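Local structure of hydroxymethyldihydropterin pyrophosphokinase-dihydropteroate synthase, putative (Plasmodium vivax, 5Z79) at residues A[344-356]-A[663-675]. The protein catalyses two consecutive steps of folate biosynthesis, pyrophosphorylation of 6-hydroxymethyl-7,8-dihydropterin and condensation of the resulting diphosphate with 4-aminobenzoate to dihydropteroate. Numbering follows the deposited sequence.
With HH2 (6-hydroxymethylpterin-diphosphate), chain G; PAB (4-aminobenzoic acid), chain I.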
loop_
_atom_site.group_PDB
_atom_site.type_symbol
_atom_site.label_atom_id
_atom_site.label_comp_id
_atom_site.label_asym_id
_atom_site.label_seq_id
_atom_site.Cartn_x
_atom_site.Cartn_y
_atom_site.Cartn_z
ATOM N N ASN A 344 3.616 27.778 -21.549
ATOM C CA ASN A 344 3.980 27.719 -22.942
ATOM C C ASN A 344 2.771 27.277 -23.742
ATOM O O ASN A 344 1.834 26.719 -23.179
ATOM C CB ASN A 344 5.126 26.750 -23.146
ATOM C CG ASN A 344 4.704 25.328 -22.963
ATOM O OD1 ASN A 344 4.083 24.750 -23.845
ATOM N ND2 ASN A 344 5.029 24.748 -21.814
ATOM N N TYR A 345 2.810 27.516 -25.049
ATOM C CA TYR A 345 1.693 27.218 -25.940
ATOM C C TYR A 345 1.566 25.749 -26.348
ATOM O O TYR A 345 0.588 25.388 -26.979
ATOM C CB TYR A 345 1.784 28.074 -27.206
ATOM C CG TYR A 345 1.523 29.532 -26.932
ATOM C CD1 TYR A 345 0.227 30.005 -26.751
ATOM C CD2 TYR A 345 2.563 30.441 -26.841
ATOM C CE1 TYR A 345 -0.015 31.343 -26.486
ATOM C CE2 TYR A 345 2.330 31.777 -26.580
ATOM C CZ TYR A 345 1.047 32.221 -26.404
ATOM O OH TYR A 345 0.824 33.551 -26.154
ATOM N N ASP A 346 2.556 24.955 -26.027
ATOM C CA ASP A 346 2.593 23.620 -26.547
ATOM C C ASP A 346 2.855 22.508 -25.568
ATOM O O ASP A 346 3.722 21.715 -25.747
ATOM C CB ASP A 346 3.650 23.575 -27.688
ATOM C CG ASP A 346 4.657 24.736 -27.661
ATOM O OD1 ASP A 346 5.430 24.892 -26.728
ATOM O OD2 ASP A 346 4.656 25.510 -28.586
ATOM N N SER A 347 1.997 22.332 -24.602
ATOM C CA SER A 347 2.264 21.295 -23.598
ATOM C C SER A 347 1.122 20.343 -23.731
ATOM O O SER A 347 0.022 20.781 -24.068
ATOM C CB SER A 347 2.403 21.862 -22.180
ATOM O OG SER A 347 3.773 22.113 -21.856
ATOM N N PHE A 348 1.380 19.048 -23.517
ATOM C CA PHE A 348 0.489 18.035 -24.102
ATOM C C PHE A 348 -0.934 18.042 -23.516
ATOM O O PHE A 348 -1.866 17.632 -24.206
ATOM C CB PHE A 348 1.140 16.628 -24.164
ATOM C CG PHE A 348 1.286 15.943 -22.835
ATOM C CD1 PHE A 348 0.235 15.221 -22.297
ATOM C CD2 PHE A 348 2.483 16.003 -22.139
ATOM C CE1 PHE A 348 0.371 14.595 -21.076
ATOM C CE2 PHE A 348 2.630 15.378 -20.924
ATOM C CZ PHE A 348 1.577 14.663 -20.396
ATOM N N SER A 349 -1.080 18.545 -22.276
ATOM C CA SER A 349 -2.397 18.662 -21.603
ATOM C C SER A 349 -2.776 20.059 -21.088
ATOM O O SER A 349 -3.935 20.325 -20.862
ATOM C CB SER A 349 -2.443 17.696 -20.427
ATOM O OG SER A 349 -1.610 18.145 -19.374
ATOM N N ASP A 350 -1.781 20.920 -20.900
ATOM C CA ASP A 350 -1.915 22.289 -20.347
ATOM C C ASP A 350 -1.799 23.414 -21.381
ATOM O O ASP A 350 -2.130 24.569 -21.099
ATOM C CB ASP A 350 -0.726 22.541 -19.389
ATOM C CG ASP A 350 -1.000 22.114 -17.956
ATOM O OD1 ASP A 350 -2.129 21.557 -17.729
ATOM O OD2 ASP A 350 -0.081 22.362 -17.090
ATOM N N GLY A 351 -1.220 23.087 -22.533
ATOM C CA GLY A 351 -0.854 24.056 -23.560
ATOM C C GLY A 351 -1.853 25.166 -23.774
ATOM O O GLY A 351 -2.996 24.914 -24.155
ATOM N N GLY A 352 -1.422 26.394 -23.505
ATOM C CA GLY A 352 -2.201 27.582 -23.831
ATOM C C GLY A 352 -3.060 28.102 -22.699
ATOM O O GLY A 352 -3.739 29.122 -22.863
ATOM N N LEU A 353 -3.019 27.415 -21.553
ATOM C CA LEU A 353 -3.847 27.787 -20.381
ATOM C C LEU A 353 -3.151 28.793 -19.445
ATOM O O LEU A 353 -3.808 29.569 -18.739
ATOM C CB LEU A 353 -4.265 26.535 -19.578
ATOM C CG LEU A 353 -5.204 25.517 -20.256
ATOM C CD1 LEU A 353 -5.609 24.413 -19.275
ATOM C CD2 LEU A 353 -6.440 26.177 -20.845
ATOM N N PHE A 354 -1.825 28.775 -19.430
ATOM C CA PHE A 354 -1.113 29.545 -18.439
ATOM C C PHE A 354 -0.060 30.431 -19.055
ATOM O O PHE A 354 0.866 30.851 -18.387
ATOM C CB PHE A 354 -0.539 28.593 -17.389
ATOM C CG PHE A 354 -1.585 27.791 -16.693
ATOM C CD1 PHE A 354 -2.726 28.411 -16.162
ATOM C CD2 PHE A 354 -1.466 26.424 -16.584
ATOM C CE1 PHE A 354 -3.725 27.667 -15.524
ATOM C CE2 PHE A 354 -2.458 25.670 -15.938
ATOM C CZ PHE A 354 -3.586 26.290 -15.408
ATOM N N VAL A 355 -0.234 30.765 -20.328
ATOM C CA VAL A 355 0.662 31.724 -20.969
ATOM C C VAL A 355 0.501 33.126 -20.357
ATOM O O VAL A 355 1.485 33.669 -19.891
ATOM C CB VAL A 355 0.526 31.723 -22.502
ATOM C CG1 VAL A 355 0.953 30.376 -23.048
ATOM C CG2 VAL A 355 -0.895 32.041 -22.961
ATOM N N ASP A 356 -0.718 33.679 -20.290
ATOM C CA ASP A 356 -0.935 34.972 -19.611
ATOM C C ASP A 356 -0.357 34.922 -18.191
ATOM O O ASP A 356 -0.730 34.042 -17.403
ATOM C CB ASP A 356 -2.432 35.322 -19.548
ATOM C CG ASP A 356 -2.715 36.782 -19.054
ATOM O OD1 ASP A 356 -1.760 37.527 -18.700
ATOM O OD2 ASP A 356 -3.919 37.176 -19.019
ATOM N N SER A 663 -9.780 19.417 -14.045
ATOM C CA SER A 663 -9.551 20.843 -14.146
ATOM C C SER A 663 -8.218 21.039 -14.824
ATOM O O SER A 663 -7.363 20.146 -14.799
ATOM C CB SER A 663 -9.532 21.485 -12.765
ATOM O OG SER A 663 -8.345 21.127 -12.065
ATOM N N HIS A 664 -8.033 22.209 -15.437
ATOM C CA HIS A 664 -6.730 22.570 -16.026
ATOM C C HIS A 664 -6.248 21.483 -17.036
ATOM O O HIS A 664 -5.112 20.982 -16.988
ATOM C CB HIS A 664 -5.726 22.871 -14.886
ATOM C CG HIS A 664 -6.226 23.921 -13.931
ATOM N ND1 HIS A 664 -6.654 25.173 -14.351
ATOM C CD2 HIS A 664 -6.419 23.891 -12.589
ATOM C CE1 HIS A 664 -7.062 25.878 -13.305
ATOM N NE2 HIS A 664 -6.932 25.122 -12.224
ATOM N N MET A 665 -7.182 21.160 -17.935
ATOM C CA MET A 665 -7.096 20.082 -18.923
ATOM C C MET A 665 -7.572 20.712 -20.263
ATOM O O MET A 665 -8.724 21.206 -20.368
ATOM C CB MET A 665 -7.992 18.882 -18.477
ATOM C CG MET A 665 -8.007 17.681 -19.425
ATOM S SD MET A 665 -6.464 16.707 -19.406
ATOM C CE MET A 665 -6.260 16.376 -21.156
ATOM N N ARG A 666 -6.676 20.749 -21.255
ATOM C CA ARG A 666 -6.995 21.264 -22.608
ATOM C C ARG A 666 -8.341 20.709 -23.100
ATOM O O ARG A 666 -8.588 19.505 -22.979
ATOM C CB ARG A 666 -5.886 20.867 -23.616
ATOM C CG ARG A 666 -4.611 21.725 -23.531
ATOM C CD ARG A 666 -3.425 21.174 -24.363
ATOM N NE ARG A 666 -3.541 21.404 -25.833
ATOM C CZ ARG A 666 -2.719 20.897 -26.767
ATOM N NH1 ARG A 666 -1.686 20.115 -26.438
ATOM N NH2 ARG A 666 -2.939 21.171 -28.053
ATOM N N GLN A 667 -9.206 21.564 -23.641
ATOM C CA GLN A 667 -10.479 21.089 -24.242
ATOM C C GLN A 667 -10.273 20.303 -25.564
ATOM O O GLN A 667 -11.237 19.802 -26.157
ATOM C CB GLN A 667 -11.437 22.271 -24.500
ATOM C CG GLN A 667 -12.341 22.653 -23.325
ATOM C CD GLN A 667 -12.907 24.066 -23.488
ATOM O OE1 GLN A 667 -14.074 24.257 -23.869
ATOM N NE2 GLN A 667 -12.068 25.065 -23.236
ATOM N N ASP A 668 -9.016 20.210 -26.000
ATOM C CA ASP A 668 -8.623 19.692 -27.316
ATOM C C ASP A 668 -8.576 18.147 -27.368
ATOM O O ASP A 668 -9.069 17.543 -28.329
ATOM C CB ASP A 668 -7.220 20.253 -27.662
ATOM C CG ASP A 668 -7.036 20.514 -29.157
ATOM O OD1 ASP A 668 -7.762 19.894 -29.985
ATOM O OD2 ASP A 668 -6.149 21.342 -29.495
ATOM N N LYS A 669 -7.980 17.544 -26.320
ATOM C CA LYS A 669 -7.715 16.083 -26.191
ATOM C C LYS A 669 -8.943 15.260 -25.676
ATOM O O LYS A 669 -10.034 15.809 -25.406
ATOM C CB LYS A 669 -6.522 15.853 -25.239
ATOM C CG LYS A 669 -5.289 16.711 -25.486
ATOM C CD LYS A 669 -4.480 16.202 -26.678
ATOM C CE LYS A 669 -3.022 16.661 -26.573
ATOM N NZ LYS A 669 -2.100 16.163 -27.629
ATOM N N ASP A 670 -8.746 13.944 -25.543
ATOM C CA ASP A 670 -9.840 13.029 -25.178
ATOM C C ASP A 670 -10.285 13.191 -23.690
ATOM O O ASP A 670 -9.524 12.894 -22.757
ATOM C CB ASP A 670 -9.476 11.556 -25.508
ATOM C CG ASP A 670 -10.726 10.675 -25.699
ATOM O OD1 ASP A 670 -11.742 10.905 -24.993
ATOM O OD2 ASP A 670 -10.720 9.770 -26.568
ATOM N N GLN A 671 -11.538 13.638 -23.503
ATOM C CA GLN A 671 -12.072 14.037 -22.178
ATOM C C GLN A 671 -12.378 12.809 -21.320
ATOM O O GLN A 671 -11.956 12.721 -20.155
ATOM C CB GLN A 671 -13.335 14.926 -22.336
ATOM C CG GLN A 671 -13.129 16.293 -23.048
ATOM C CD GLN A 671 -12.147 17.249 -22.323
ATOM O OE1 GLN A 671 -12.372 17.641 -21.164
ATOM N NE2 GLN A 671 -11.049 17.621 -23.002
ATOM N N LEU A 672 -13.076 11.848 -21.921
ATOM C CA LEU A 672 -13.300 10.549 -21.290
ATOM C C LEU A 672 -12.014 9.774 -20.934
ATOM O O LEU A 672 -11.914 9.245 -19.826
ATOM C CB LEU A 672 -14.165 9.685 -22.196
ATOM C CG LEU A 672 -14.653 8.364 -21.609
ATOM C CD1 LEU A 672 -16.041 7.934 -22.112
ATOM C CD2 LEU A 672 -13.588 7.285 -21.906
ATOM N N LEU A 673 -11.048 9.698 -21.859
ATOM C CA LEU A 673 -9.788 8.958 -21.631
ATOM C C LEU A 673 -8.915 9.615 -20.549
ATOM O O LEU A 673 -8.214 8.929 -19.812
ATOM C CB LEU A 673 -8.976 8.872 -22.944
ATOM C CG LEU A 673 -7.604 8.136 -23.023
ATOM C CD1 LEU A 673 -7.789 6.720 -23.566
ATOM C CD2 LEU A 673 -6.602 8.893 -23.892
ATOM N N TYR A 674 -8.917 10.943 -20.473
ATOM C CA TYR A 674 -8.085 11.626 -19.486
ATOM C C TYR A 674 -8.728 11.600 -18.110
ATOM O O TYR A 674 -8.037 11.797 -17.120
ATOM C CB TYR A 674 -7.757 13.071 -19.909
ATOM C CG TYR A 674 -6.491 13.170 -20.722
ATOM C CD1 TYR A 674 -5.229 13.201 -20.100
ATOM C CD2 TYR A 674 -6.538 13.217 -22.126
ATOM C CE1 TYR A 674 -4.067 13.275 -20.864
ATOM C CE2 TYR A 674 -5.371 13.295 -22.891
ATOM C CZ TYR A 674 -4.155 13.324 -22.254
ATOM O OH TYR A 674 -3.042 13.397 -23.032
ATOM N N GLN A 675 -10.038 11.380 -18.038
ATOM C CA GLN A 675 -10.651 10.974 -16.782
ATOM C C GLN A 675 -9.988 9.716 -16.254
ATOM O O GLN A 675 -9.669 9.615 -15.094
ATOM C CB GLN A 675 -12.122 10.652 -16.962
ATOM C CG GLN A 675 -13.032 11.853 -16.862
ATOM C CD GLN A 675 -13.000 12.462 -15.474
ATOM O OE1 GLN A 675 -12.796 13.689 -15.308
ATOM N NE2 GLN A 675 -13.210 11.613 -14.461
HETATM N N1 HH2 G . 8.146 15.220 -17.031
HETATM C C2 HH2 G . 7.763 16.317 -17.728
HETATM C C3 HH2 G . 8.333 17.561 -17.471
HETATM N N4 HH2 G . 9.270 17.721 -16.525
HETATM N N5 HH2 G . 10.621 16.795 -14.845
HETATM C C6 HH2 G . 11.024 15.714 -14.135
HETATM N N6 HH2 G . 11.980 15.876 -13.184
HETATM N N7 HH2 G . 10.519 14.479 -14.335
HETATM C C8 HH2 G . 9.572 14.213 -15.247
HETATM O O8 HH2 G . 9.126 13.044 -15.385
HETATM C C9 HH2 G . 9.085 15.344 -16.073
HETATM C C10 HH2 G . 9.684 16.668 -15.803
HETATM C C11 HH2 G . 6.672 16.224 -18.776
HETATM O O4 HH2 G . 5.397 16.636 -18.193
HETATM P P1 HH2 G . 4.585 18.010 -18.532
HETATM O O1P HH2 G . 3.124 17.883 -18.233
HETATM O O2P HH2 G . 5.319 19.247 -18.026
HETATM O O3P HH2 G . 4.677 17.974 -20.144
HETATM P P2 HH2 G . 5.568 18.986 -21.043
HETATM O O4P HH2 G . 5.470 20.371 -20.403
HETATM O O5P HH2 G . 4.907 18.771 -22.390
HETATM O O6P HH2 G . 6.978 18.447 -20.957
HETATM C "C1'" PAB I . 4.572 10.312 -22.193
HETATM O "O1'" PAB I . 3.333 10.393 -22.050
HETATM O "O2'" PAB I . 5.124 9.242 -22.539
HETATM C C1 PAB I . 5.404 11.539 -21.980
HETATM C C2 PAB I . 4.778 12.775 -21.875
HETATM C C3 PAB I . 5.536 13.916 -21.686
HETATM C C4 PAB I . 6.917 13.822 -21.605
HETATM C C5 PAB I . 7.555 12.596 -21.714
HETATM C C6 PAB I . 6.792 11.453 -21.901
HETATM N N4 PAB I . 7.634 14.948 -21.431
#
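R666 lies along the backbone of S347 to G351, an example of a long side chain that follows a loop by its backbone carbonyls. Its own N donates to S349 O (2.8 Å, N-H...O 163°), and the side chain then runs along the same loop. CB and CG pass beside S349 O, and CD reaches G351 N at 3.4 Å. The chain turns about the CG-CD bond (chi3 76°), which leaves NE bonded to neither S347 O nor G351 O and delivers NH1 to S347 O in a weak, bent bond of 3.0 Å. On the other nitrogen, NH2 pairs loosely with D668 OD2. The loop follows strand 336-342 of the TIM barrel of dihydropteroate synthase, consistent with the substrate-covering loop of this family. Here S347 OG donates to O4P of the pterin diphosphate at 2.8 Å, while the F348 ring brings CE2 to 3.3 Å from C3 of 4-aminobenzoate; Y674 OH stands near the plane of that ring, at its edge. After a type II turn from D350 to L353, L353 CD1 packs on H664 C and the F354 ring meets the H664 ring obliquely, planes at 53°, with ND1 at the phenyl edge near CZ. D350 OD1 and H664 O, two acceptors 3.1 Å apart, share R580 NH1, which is hydrogen-bonded to H664 O and S349 OG and forms a long, weak ion pair with D350 OD1.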